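Local coordinates for hypothetical protein PG_1108 (Porphyromonas gingivalis, PDB 2H5N) that is of unknown function but binds magnesium and belongs to the all-helical TerB family, named after tellurite resistance, at residues 14-19 with 73-78; 20-25 with 45-50; 24-29 with 59-64; 40-45 with 92-97. One frame throughout, in Å; residues are numbered along the deposited sequence. Where two conformers were deposited one is given.

Contact 1. Residues 14-19 with 73-78; sequences SGQELT and VALIAR
L75 carries its CG anti to the carbonyl carbon (chi1 -74°), and this torsion aims the leucine branch at Q16, whose own CG is held between its backbone N and carbonyl carbon (chi1 71°). The two side chains cross at about a right angle. L75 CD2 lies 4.0 Å from Q16 CG in one of the two conformers of Q16, a less certain distance, while L75 CD1 comes to 3.6 Å from the backbone Q16 O. Helix 15-30 begins here, and S14 and E17 form a capping box: E17 N donates to S14 OG at 3.1 Å, and S14 N donates to E17 OE1 at 2.9 Å, meeting it on the anti side of the carboxylate. E17 OE2 accepts a hydrogen bond from a water at 2.6 Å. That water also donates to L75 O at 2.7 Å and accepts from R78 NE. R83 adds a salt bridge to E17 OE1, and L75 CD2 lies over one face of the R78 guanidinium. The short axis segments pass 9.2 Å apart at 111°. Both E17 oxygens are engaged, so the carboxylate is held in place, linked to helix 69-77 through water rather than directly.

Contact 2. Residues 20-25 with 45-50; sequences AIIKMA and REFMRF
I21 is shared between two phenylalanine rings: its CG2 methyl touches F47 and also lies over a face of F50, while its CD1 reaches along the second ring. This is part of the hydrophobic core of the all-helical TerB-type fold, where segment 45-50 packs on the middle of helix 15-30. I21 CG2, anti to the backbone N, comes to 4.0 Å from F47 CE1, approaching that ring obliquely. I21 CD1 extends further and meets F50 CE1 at 3.7 Å, the two side chains arriving from opposite directions. F47 holds its CG anti to the backbone N (chi1 -170°), which carries the ring across to helix 15-30; F50 lies three residues on, with F47 CA in plane at the edge of its ring. F13, Y86 and Y90 surround F50 with edge-to-face stacks, so the isoleucine enters an aromatic cluster. On the outer side R45, E46 and R49 form a salt-bridge network, with R45 NE 3.5 Å from E46 OE2 and the R49 member long, a matter of charge only. At the inner side I22 makes a CH-pi contact with the other ring, its CB lying 4.2 Å from the F47 centroid and 20° off the ring normal.

Contact 3. Residues 24-29 with 59-64; sequences MAKSMV and LLLKAS. With MG (magnesium ion), chain E.
K26 and S64 have the nearest CA atoms of the two helical segments, 9.1 Å apart, so the backbones stand well separated and the gap is spanned by side chains. K26 does most of the spanning: its chain runs out nearly straight (chi2 177°, chi3 -179°), so that the aliphatic part passes obliquely over L61 before the ammonium arrives at the helix 54-64 backbone. K26 CE presses on L61 CD2 at 3.3 Å, closer than two carbons normally pack. Beyond it K26 NZ gives a weak hydrogen bond to L61 O at 3.3 Å. That carbonyl already accepts from S64 OG at 2.6 Å, the serine hydroxyl turning back onto the helix three residues earlier, with the donor tilted 29° from the carbonyl plane. In this TerB-family helical fold, the contact thus joins helix 54-64 to the latter half of helix 15-30, which ends close to the metal. V29 O binds the magnesium ion at 2.4 Å, and D32 and K34 supply the other protein ligands. The third subunit covers the same surface: its I35 O takes a weak hydrogen bond from K26 NZ, its P37 packs on L61, and the side chain of I35 of that subunit also touches V29.

Contact 4. Residues 40-45 with 92-97; sequences IAVMTR and GVIMAS
I94, V42 and M43 carry this contact, with I94 giving up the most surface. I94 holds its CG1 anti to the carbonyl carbon (chi1 -77°), beside the backbone N, and this sends the longer branch onto helix 37-47. There I94 CG1 lies 3.8 Å from the backbone atom M43 CA, and the terminal I94 CD1 meets M43 CG at the same 3.8 Å. The two side chains cross obliquely, and the methionine is met near its root: its CB and CG take the methyl, while the chain bends at chi3 and its end runs away from the 92-97 segment. The close backbone approach, 5.6 Å between M43 CA and I94 CA, is consistent with so much of the touching being done by main-chain and first side-chain atoms. V42, the residue before M43, makes the second touch. Its CG1, anti to the backbone N, leans against the last turn of helix 81-94, 3.8 Å from V93 O and 3.9 Å from I94 CA, with V93 CG2 a little further away at 4.4 Å. The side chains that meet are all apolar, though some of what they touch is backbone, including the V93 carbonyl oxygen. Around it, helix 15-30 lies against I94 and I40 through V29, whose backbone O binds the magnesium ion, and against M43 through I22; M43 O accepts from the hydroxyl of Y90 on helix 81-94. V93 rests on A126, I127 and M130 of helix 123-130, and P37 of the third subunit packs on I40, M43 and T44.

In the fold
Helix 15-30 threads contacts 1, 2 and 3, meeting in turn helix 69-77, segment 45-50 and helix 54-64; contact 4 instead joins helix 37-47 to helix 81-94. Contact 2 lies nearest the chain's centre and is wholly buried, its aromatic and aliphatic packing touching each of the others. Contact 3 is buried too, but mixed in chemistry, an aliphatic chain ending in a weak hydrogen bond; it and the partly buried contact 4 both meet the third subunit. Contact 1, partly buried, holds a solvent-linked carboxylate, and sits across the chain's centre from contact 4, whose chemistry is plain apolar packing. Contacts 3 and 4 also touch where M28 SD packs on M95 CE.

Contact 1. Residues 14-19 with 73-78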
loop_
_atom_site.group_PDB
_atom_site.type_symbol
_atom_site.label_atom_id
_atom_site.label_comp_id
_atom_site.label_asym_id
_atom_site.label_seq_id
_atom_site.Cartn_x
_atom_site.Cartn_y
_atom_site.Cartn_z
ATOM N N SER A 14 19.384 5.317 18.064
ATOM C CA SER A 14 18.805 6.676 17.978
ATOM C C SER A 14 17.345 6.595 17.544
ATOM O O SER A 14 16.933 5.569 17.011
ATOM C CB SER A 14 19.615 7.545 17.029
ATOM O OG SER A 14 19.349 7.194 15.679
ATOM N N GLY A 15 16.565 7.641 17.836
ATOM C CA GLY A 15 15.228 7.802 17.297
ATOM C C GLY A 15 15.121 7.637 15.786
ATOM O O GLY A 15 14.171 7.019 15.299
ATOM N N GLN A 16 16.059 8.185 15.013
ATOM C CA GLN A 16 15.939 8.028 13.551
ATOM C C GLN A 16 16.354 6.620 13.078
ATOM O O GLN A 16 15.841 6.140 12.079
ATOM C CB GLN A 16 16.552 9.207 12.738
ATOM C CG GLN A 16 18.072 9.339 12.716
ATOM C CD GLN A 16 18.580 10.690 12.159
ATOM O OE1 GLN A 16 18.175 11.149 11.075
ATOM N NE2 GLN A 16 19.477 11.319 12.899
ATOM N N GLU A 17 17.234 5.947 13.823
ATOM C CA GLU A 17 17.535 4.530 13.543
ATOM C C GLU A 17 16.333 3.638 13.815
ATOM O O GLU A 17 16.025 2.784 12.997
ATOM C CB GLU A 17 18.738 4.026 14.339
ATOM C CG GLU A 17 20.090 4.454 13.733
ATOM C CD GLU A 17 21.273 4.276 14.707
ATOM O OE1 GLU A 17 21.045 4.210 15.954
ATOM O OE2 GLU A 17 22.438 4.228 14.236
ATOM N N LEU A 18 15.639 3.860 14.936
ATOM C CA LEU A 18 14.423 3.138 15.245
ATOM C C LEU A 18 13.331 3.346 14.196
ATOM O O LEU A 18 12.653 2.404 13.812
ATOM C CB LEU A 18 13.902 3.574 16.627
ATOM C CG LEU A 18 14.706 3.080 17.853
ATOM C CD1 LEU A 18 14.127 3.711 19.151
ATOM C CD2 LEU A 18 14.671 1.561 17.992
ATOM N N THR A 19 13.149 4.599 13.758
ATOM C CA THR A 19 12.217 4.932 12.692
ATOM C C THR A 19 12.609 4.165 11.412
ATOM O O THR A 19 11.748 3.655 10.687
ATOM C CB THR A 19 12.243 6.475 12.456
ATOM O OG1 THR A 19 11.920 7.150 13.698
ATOM C CG2 THR A 19 11.245 6.873 11.421
ATOM N N VAL A 73 17.312 3.101 4.653
ATOM C CA VAL A 73 18.392 2.233 4.150
ATOM C C VAL A 73 19.786 2.794 4.507
ATOM O O VAL A 73 20.614 2.093 5.109
ATOM C CB VAL A 73 18.294 2.027 2.612
ATOM C CG1 VAL A 73 19.554 1.292 2.059
ATOM C CG2 VAL A 73 16.954 1.279 2.195
ATOM N N ALA A 74 20.047 4.052 4.132
ATOM C CA ALA A 74 21.301 4.780 4.517
ATOM C C ALA A 74 21.596 4.689 6.030
ATOM O O ALA A 74 22.745 4.453 6.456
ATOM C CB ALA A 74 21.189 6.228 4.105
ATOM N N LEU A 75 20.548 4.888 6.840
ATOM C CA LEU A 75 20.680 4.851 8.310
ATOM C C LEU A 75 21.022 3.465 8.866
ATOM O O LEU A 75 21.809 3.352 9.792
ATOM C CB LEU A 75 19.395 5.350 8.981
ATOM C CG LEU A 75 19.183 6.845 8.898
ATOM C CD1 LEU A 75 17.727 7.189 9.249
ATOM C CD2 LEU A 75 20.189 7.534 9.845
ATOM N N ILE A 76 20.461 2.415 8.273
ATOM C CA ILE A 76 20.746 1.021 8.681
ATOM C C ILE A 76 22.119 0.596 8.133
ATOM O O ILE A 76 22.948 -0.033 8.832
ATOM C CB ILE A 76 19.678 0.036 8.115
ATOM C CG1 ILE A 76 18.264 0.318 8.644
ATOM C CG2 ILE A 76 20.056 -1.396 8.410
ATOM C CD1 ILE A 76 18.163 0.463 10.154
ATOM N N ALA A 77 22.352 0.927 6.866
ATOM C CA ALA A 77 23.564 0.484 6.181
ATOM C C ALA A 77 24.835 0.901 6.897
ATOM O O ALA A 77 25.891 0.243 6.746
ATOM C CB ALA A 77 23.590 0.977 4.720
ATOM N N ARG A 78 24.759 1.992 7.656
ATOM C CA ARG A 78 25.956 2.515 8.315
ATOM C C ARG A 78 26.142 2.016 9.753
ATOM O O ARG A 78 27.030 2.488 10.469
ATOM C CB ARG A 78 25.982 4.039 8.268
ATOM C CG ARG A 78 25.020 4.747 9.237
ATOM C CD ARG A 78 24.963 6.228 8.853
ATOM N NE ARG A 78 24.362 7.109 9.866
ATOM C CZ ARG A 78 24.112 8.414 9.675
ATOM N NH1 ARG A 78 24.420 8.989 8.520
ATOM N NH2 ARG A 78 23.558 9.156 10.626
HETATM O O HOH W 1 22.907 4.833 11.716
#

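Contact 2. Residues 20-25 with 45-50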
loop_
_atom_site.group_PDB
_atom_site.type_symbol
_atom_site.label_atom_id
_atom_site.label_comp_id
_atom_site.label_asym_id
_atom_site.label_seq_id
_atom_site.Cartn_x
_atom_site.Cartn_y
_atom_site.Cartn_z
ATOM N N ALA A 20 13.909 4.110 11.133
ATOM C CA ALA A 20 14.434 3.380 9.968
ATOM C C ALA A 20 14.141 1.886 9.996
ATOM O O ALA A 20 13.769 1.292 8.963
ATOM C CB ALA A 20 15.953 3.632 9.819
ATOM N N ILE A 21 14.352 1.271 11.168
ATOM C CA ILE A 21 14.051 -0.139 11.377
ATOM C C ILE A 21 12.589 -0.458 11.064
ATOM O O ILE A 21 12.281 -1.353 10.254
ATOM C CB ILE A 21 14.410 -0.576 12.834
ATOM C CG1 ILE A 21 15.956 -0.540 13.003
ATOM C CG2 ILE A 21 13.792 -1.983 13.182
ATOM C CD1 ILE A 21 16.433 -0.652 14.434
ATOM N N ILE A 22 11.696 0.308 11.661
ATOM C CA ILE A 22 10.271 0.105 11.447
ATOM C C ILE A 22 9.810 0.395 9.986
ATOM O O ILE A 22 8.960 -0.322 9.470
ATOM C CB ILE A 22 9.387 0.752 12.592
ATOM C CG1 ILE A 22 8.024 0.082 12.619
ATOM C CG2 ILE A 22 9.180 2.253 12.431
ATOM C CD1 ILE A 22 8.059 -1.386 13.076
ATOM N N LYS A 23 10.431 1.368 9.314
ATOM C CA LYS A 23 10.202 1.652 7.880
ATOM C C LYS A 23 10.658 0.469 6.974
ATOM O O LYS A 23 10.001 0.123 5.977
ATOM C CB LYS A 23 10.940 2.960 7.505
ATOM C CG LYS A 23 10.784 3.518 6.071
ATOM C CD LYS A 23 9.314 3.873 5.773
ATOM C CE LYS A 23 9.121 4.883 4.632
ATOM N NZ LYS A 23 7.948 5.845 4.865
ATOM N N MET A 24 11.754 -0.174 7.343
ATOM C CA MET A 24 12.202 -1.362 6.605
ATOM C C MET A 24 11.215 -2.521 6.754
ATOM O O MET A 24 10.894 -3.197 5.783
ATOM C CB MET A 24 13.647 -1.750 6.978
ATOM C CG MET A 24 14.714 -0.676 6.529
ATOM S SD MET A 24 14.840 -0.481 4.719
ATOM C CE MET A 24 13.620 0.831 4.446
ATOM N N ALA A 25 10.685 -2.680 7.958
ATOM C CA ALA A 25 9.724 -3.721 8.303
ATOM C C ALA A 25 8.395 -3.527 7.603
ATOM O O ALA A 25 7.826 -4.489 7.070
ATOM C CB ALA A 25 9.530 -3.768 9.820
ATOM N N ARG A 45 5.284 -6.210 18.262
ATOM C CA ARG A 45 5.682 -6.854 19.537
ATOM C C ARG A 45 7.216 -6.942 19.617
ATOM O O ARG A 45 7.814 -6.502 20.589
ATOM C CB ARG A 45 5.046 -8.235 19.674
ATOM C CG ARG A 45 5.276 -8.916 21.005
ATOM C CD ARG A 45 4.581 -10.273 21.014
ATOM N NE ARG A 45 5.275 -11.255 20.169
ATOM C CZ ARG A 45 4.757 -11.869 19.095
ATOM N NH1 ARG A 45 3.502 -11.628 18.689
ATOM N NH2 ARG A 45 5.508 -12.742 18.422
ATOM N N GLU A 46 7.850 -7.450 18.559
ATOM C CA GLU A 46 9.294 -7.625 18.563
ATOM C C GLU A 46 10.105 -6.332 18.463
ATOM O O GLU A 46 11.264 -6.311 18.871
ATOM C CB GLU A 46 9.715 -8.638 17.489
ATOM C CG GLU A 46 9.113 -10.044 17.716
ATOM C CD GLU A 46 9.592 -10.686 19.023
ATOM O OE1 GLU A 46 10.805 -10.688 19.257
ATOM O OE2 GLU A 46 8.762 -11.180 19.812
ATOM N N PHE A 47 9.498 -5.261 17.926
ATOM C CA PHE A 47 10.104 -3.919 17.901
ATOM C C PHE A 47 10.465 -3.424 19.321
ATOM O O PHE A 47 11.456 -2.722 19.513
ATOM C CB PHE A 47 9.171 -2.915 17.202
ATOM C CG PHE A 47 9.796 -1.581 16.911
ATOM C CD1 PHE A 47 11.056 -1.487 16.304
ATOM C CD2 PHE A 47 9.094 -0.404 17.164
ATOM C CE1 PHE A 47 11.624 -0.246 16.004
ATOM C CE2 PHE A 47 9.659 0.865 16.841
ATOM C CZ PHE A 47 10.926 0.933 16.261
ATOM N N MET A 48 9.658 -3.800 20.306
ATOM C CA MET A 48 9.942 -3.460 21.681
ATOM C C MET A 48 11.298 -4.003 22.154
ATOM O O MET A 48 11.936 -3.398 23.022
ATOM C CB MET A 48 8.841 -4.015 22.544
ATOM C CG MET A 48 7.517 -3.645 21.980
ATOM S SD MET A 48 6.891 -2.430 23.074
ATOM C CE MET A 48 6.113 -3.587 24.192
ATOM N N ARG A 49 11.754 -5.109 21.565
ATOM C CA ARG A 49 13.034 -5.699 21.976
ATOM C C ARG A 49 14.185 -4.768 21.661
ATOM O O ARG A 49 15.299 -4.984 22.121
ATOM C CB ARG A 49 13.269 -7.041 21.313
ATOM C CG ARG A 49 12.246 -8.076 21.693
ATOM C CD ARG A 49 12.887 -9.155 22.439
ATOM N NE ARG A 49 11.915 -10.167 22.817
ATOM C CZ ARG A 49 12.166 -11.138 23.684
ATOM N NH1 ARG A 49 11.214 -12.016 23.971
ATOM N NH2 ARG A 49 13.361 -11.227 24.266
ATOM N N PHE A 50 13.895 -3.723 20.897
ATOM C CA PHE A 50 14.890 -2.694 20.537
ATOM C C PHE A 50 15.091 -1.634 21.608
ATOM O O PHE A 50 15.920 -0.726 21.443
ATOM C CB PHE A 50 14.555 -2.060 19.193
ATOM C CG PHE A 50 14.916 -2.933 18.026
ATOM C CD1 PHE A 50 16.201 -2.926 17.518
ATOM C CD2 PHE A 50 13.973 -3.775 17.451
ATOM C CE1 PHE A 50 16.541 -3.722 16.420
ATOM C CE2 PHE A 50 14.296 -4.587 16.376
ATOM C CZ PHE A 50 15.583 -4.573 15.859
#

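Contact 3. Residues 24-29 with 59-64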
loop_
_atom_site.group_PDB
_atom_site.type_symbol
_atom_site.label_atom_id
_atom_site.label_comp_id
_atom_site.label_asym_id
_atom_site.label_seq_id
_atom_site.Cartn_x
_atom_site.Cartn_y
_atom_site.Cartn_z
ATOM N N MET A 24 11.754 -0.174 7.343
ATOM C CA MET A 24 12.202 -1.362 6.605
ATOM C C MET A 24 11.215 -2.521 6.754
ATOM O O MET A 24 10.894 -3.197 5.783
ATOM C CB MET A 24 13.647 -1.750 6.978
ATOM C CG MET A 24 14.714 -0.676 6.529
ATOM S SD MET A 24 14.840 -0.481 4.719
ATOM C CE MET A 24 13.620 0.831 4.446
ATOM N N ALA A 25 10.685 -2.680 7.958
ATOM C CA ALA A 25 9.724 -3.721 8.303
ATOM C C ALA A 25 8.395 -3.527 7.603
ATOM O O ALA A 25 7.826 -4.489 7.070
ATOM C CB ALA A 25 9.530 -3.768 9.820
ATOM N N LYS A 26 7.889 -2.297 7.619
ATOM C CA LYS A 26 6.743 -1.921 6.785
ATOM C C LYS A 26 6.926 -2.210 5.271
ATOM O O LYS A 26 6.036 -2.759 4.602
ATOM C CB LYS A 26 6.418 -0.464 7.009
ATOM C CG LYS A 26 5.500 -0.199 8.229
ATOM C CD LYS A 26 5.309 1.312 8.401
ATOM C CE LYS A 26 4.446 1.609 9.575
ATOM N NZ LYS A 26 3.906 3.026 9.612
ATOM N N SER A 27 8.053 -1.795 4.727
ATOM C CA SER A 27 8.305 -1.942 3.309
ATOM C C SER A 27 8.310 -3.419 2.954
ATOM O O SER A 27 7.724 -3.819 1.952
ATOM C CB SER A 27 9.639 -1.287 2.925
ATOM O OG SER A 27 9.722 0.054 3.402
ATOM N N MET A 28 8.988 -4.232 3.767
ATOM C CA MET A 28 9.071 -5.685 3.519
ATOM C C MET A 28 7.683 -6.341 3.506
ATOM O O MET A 28 7.366 -7.041 2.533
ATOM C CB MET A 28 10.033 -6.361 4.504
ATOM C CG MET A 28 10.247 -7.888 4.361
ATOM S SD MET A 28 11.356 -8.626 5.584
ATOM C CE MET A 28 10.336 -8.422 7.054
ATOM N N VAL A 29 6.858 -6.064 4.534
ATOM C CA VAL A 29 5.515 -6.672 4.664
ATOM C C VAL A 29 4.471 -6.128 3.671
ATOM O O VAL A 29 3.511 -6.827 3.352
ATOM C CB VAL A 29 4.884 -6.622 6.155
ATOM C CG1 VAL A 29 5.743 -7.364 7.165
ATOM C CG2 VAL A 29 4.638 -5.229 6.638
ATOM N N LEU A 59 4.241 6.671 18.200
ATOM C CA LEU A 59 4.830 7.886 17.601
ATOM C C LEU A 59 6.058 7.636 16.723
ATOM O O LEU A 59 6.382 8.442 15.829
ATOM C CB LEU A 59 5.178 8.912 18.681
ATOM C CG LEU A 59 4.054 9.662 19.389
ATOM C CD1 LEU A 59 4.687 10.569 20.436
ATOM C CD2 LEU A 59 3.135 10.477 18.436
ATOM N N LEU A 60 6.766 6.547 17.005
ATOM C CA LEU A 60 7.892 6.141 16.155
ATOM C C LEU A 60 7.361 5.630 14.848
ATOM O O LEU A 60 7.950 5.855 13.800
ATOM C CB LEU A 60 8.739 5.057 16.823
ATOM C CG LEU A 60 9.757 5.543 17.841
ATOM C CD1 LEU A 60 10.283 4.352 18.595
ATOM C CD2 LEU A 60 10.863 6.302 17.133
ATOM N N LEU A 61 6.237 4.940 14.930
ATOM C CA LEU A 61 5.560 4.384 13.750
ATOM C C LEU A 61 5.023 5.496 12.863
ATOM O O LEU A 61 5.046 5.395 11.629
ATOM C CB LEU A 61 4.406 3.480 14.186
ATOM C CG LEU A 61 4.756 2.004 14.255
ATOM C CD1 LEU A 61 3.736 1.213 15.063
ATOM C CD2 LEU A 61 4.778 1.504 12.828
ATOM N N LYS A 62 4.562 6.556 13.523
ATOM C CA LYS A 62 4.069 7.764 12.888
ATOM C C LYS A 62 5.241 8.557 12.297
ATOM O O LYS A 62 5.088 9.187 11.249
ATOM C CB LYS A 62 3.369 8.602 13.956
ATOM C CG LYS A 62 1.975 9.088 13.619
ATOM C CD LYS A 62 1.348 9.801 14.841
ATOM C CE LYS A 62 1.759 11.283 14.926
ATOM N NZ LYS A 62 3.244 11.488 14.824
ATOM N N ALA A 63 6.396 8.551 12.970
ATOM C CA ALA A 63 7.606 9.190 12.433
ATOM C C ALA A 63 8.087 8.517 11.148
ATOM O O ALA A 63 8.646 9.186 10.271
ATOM C CB ALA A 63 8.732 9.192 13.454
ATOM N N SER A 64 7.867 7.203 11.034
ATOM C CA SER A 64 8.303 6.458 9.848
ATOM C C SER A 64 7.633 6.930 8.530
ATOM O O SER A 64 8.252 6.852 7.432
ATOM C CB SER A 64 8.193 4.929 10.073
ATOM O OG SER A 64 6.845 4.479 10.017
HETATM MG MG MG E . 1.949 -8.576 2.679
#

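Contact 4. Residues 40-45 with 92-97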
loop_
_atom_site.group_PDB
_atom_site.type_symbol
_atom_site.label_atom_id
_atom_site.label_comp_id
_atom_site.label_asym_id
_atom_site.label_seq_id
_atom_site.Cartn_x
_atom_site.Cartn_y
_atom_site.Cartn_z
ATOM N N ILE A 40 2.066 -8.265 11.161
ATOM C CA ILE A 40 2.039 -6.905 11.737
ATOM C C ILE A 40 2.154 -6.893 13.280
ATOM O O ILE A 40 2.853 -6.055 13.853
ATOM C CB ILE A 40 0.792 -6.100 11.265
ATOM C CG1 ILE A 40 0.632 -6.153 9.731
ATOM C CG2 ILE A 40 0.829 -4.650 11.820
ATOM C CD1 ILE A 40 1.883 -5.729 8.955
ATOM N N ALA A 41 1.474 -7.821 13.935
ATOM C CA ALA A 41 1.572 -7.968 15.386
ATOM C C ALA A 41 2.977 -8.397 15.873
ATOM O O ALA A 41 3.471 -7.881 16.887
ATOM C CB ALA A 41 0.510 -8.957 15.871
ATOM N N VAL A 42 3.602 -9.351 15.177
ATOM C CA VAL A 42 4.993 -9.765 15.473
ATOM C C VAL A 42 5.906 -8.572 15.261
ATOM O O VAL A 42 6.785 -8.291 16.100
ATOM C CB VAL A 42 5.471 -10.936 14.577
ATOM C CG1 VAL A 42 6.934 -11.324 14.883
ATOM C CG2 VAL A 42 4.581 -12.157 14.786
ATOM N N MET A 43 5.653 -7.837 14.166
ATOM C CA MET A 43 6.408 -6.605 13.866
ATOM C C MET A 43 6.374 -5.636 15.071
ATOM O O MET A 43 7.419 -5.179 15.554
ATOM C CB MET A 43 5.880 -5.938 12.573
ATOM C CG MET A 43 6.695 -4.710 12.011
ATOM S SD MET A 43 5.859 -3.852 10.656
ATOM C CE MET A 43 4.744 -2.869 11.611
ATOM N N THR A 44 5.186 -5.309 15.564
ATOM C CA THR A 44 5.158 -4.349 16.650
ATOM C C THR A 44 5.633 -4.956 17.981
ATOM O O THR A 44 6.302 -4.288 18.735
ATOM C CB THR A 44 3.789 -3.697 16.793
ATOM O OG1 THR A 44 2.800 -4.718 16.844
ATOM C CG2 THR A 44 3.503 -2.766 15.571
ATOM N N ARG A 45 5.284 -6.210 18.262
ATOM C CA ARG A 45 5.682 -6.854 19.537
ATOM C C ARG A 45 7.216 -6.942 19.617
ATOM O O ARG A 45 7.814 -6.502 20.589
ATOM C CB ARG A 45 5.046 -8.235 19.674
ATOM C CG ARG A 45 5.276 -8.916 21.005
ATOM C CD ARG A 45 4.581 -10.273 21.014
ATOM N NE ARG A 45 5.275 -11.255 20.169
ATOM C CZ ARG A 45 4.757 -11.869 19.095
ATOM N NH1 ARG A 45 3.502 -11.628 18.689
ATOM N NH2 ARG A 45 5.508 -12.742 18.422
ATOM N N GLY A 92 13.730 -11.144 9.872
ATOM C CA GLY A 92 13.569 -12.528 9.576
ATOM C C GLY A 92 12.491 -13.230 10.357
ATOM O O GLY A 92 11.856 -14.157 9.829
ATOM N N VAL A 93 12.275 -12.806 11.599
ATOM C CA VAL A 93 11.233 -13.405 12.411
ATOM C C VAL A 93 9.840 -12.857 12.132
ATOM O O VAL A 93 8.861 -13.536 12.452
ATOM C CB VAL A 93 11.517 -13.315 13.938
ATOM C CG1 VAL A 93 12.932 -13.819 14.261
ATOM C CG2 VAL A 93 11.288 -11.923 14.438
ATOM N N ILE A 94 9.736 -11.648 11.555
ATOM C CA ILE A 94 8.417 -11.059 11.232
ATOM C C ILE A 94 7.570 -11.957 10.325
ATOM O O ILE A 94 6.377 -12.173 10.591
ATOM C CB ILE A 94 8.530 -9.629 10.661
ATOM C CG1 ILE A 94 8.809 -8.660 11.792
ATOM C CG2 ILE A 94 7.247 -9.215 9.866
ATOM C CD1 ILE A 94 9.362 -7.305 11.321
ATOM N N MET A 95 8.180 -12.501 9.273
ATOM C CA MET A 95 7.413 -13.303 8.336
ATOM C C MET A 95 7.442 -14.808 8.648
ATOM O O MET A 95 6.760 -15.585 7.980
ATOM C CB MET A 95 7.768 -12.960 6.871
ATOM C CG MET A 95 7.428 -11.492 6.446
ATOM S SD MET A 95 7.794 -11.249 4.725
ATOM C CE MET A 95 9.525 -11.649 4.799
ATOM N N ALA A 96 8.212 -15.221 9.654
ATOM C CA ALA A 96 8.233 -16.635 10.022
ATOM C C ALA A 96 6.932 -17.002 10.732
ATOM O O ALA A 96 6.354 -16.189 11.461
ATOM C CB ALA A 96 9.462 -16.990 10.897
ATOM N N SER A 97 6.475 -18.229 10.491
ATOM C CA SER A 97 5.286 -18.759 11.138
ATOM C C SER A 97 5.601 -20.189 11.566
ATOM O O SER A 97 5.827 -21.064 10.721
ATOM C CB SER A 97 4.083 -18.692 10.187
ATOM O OG SER A 97 2.861 -18.642 10.922
#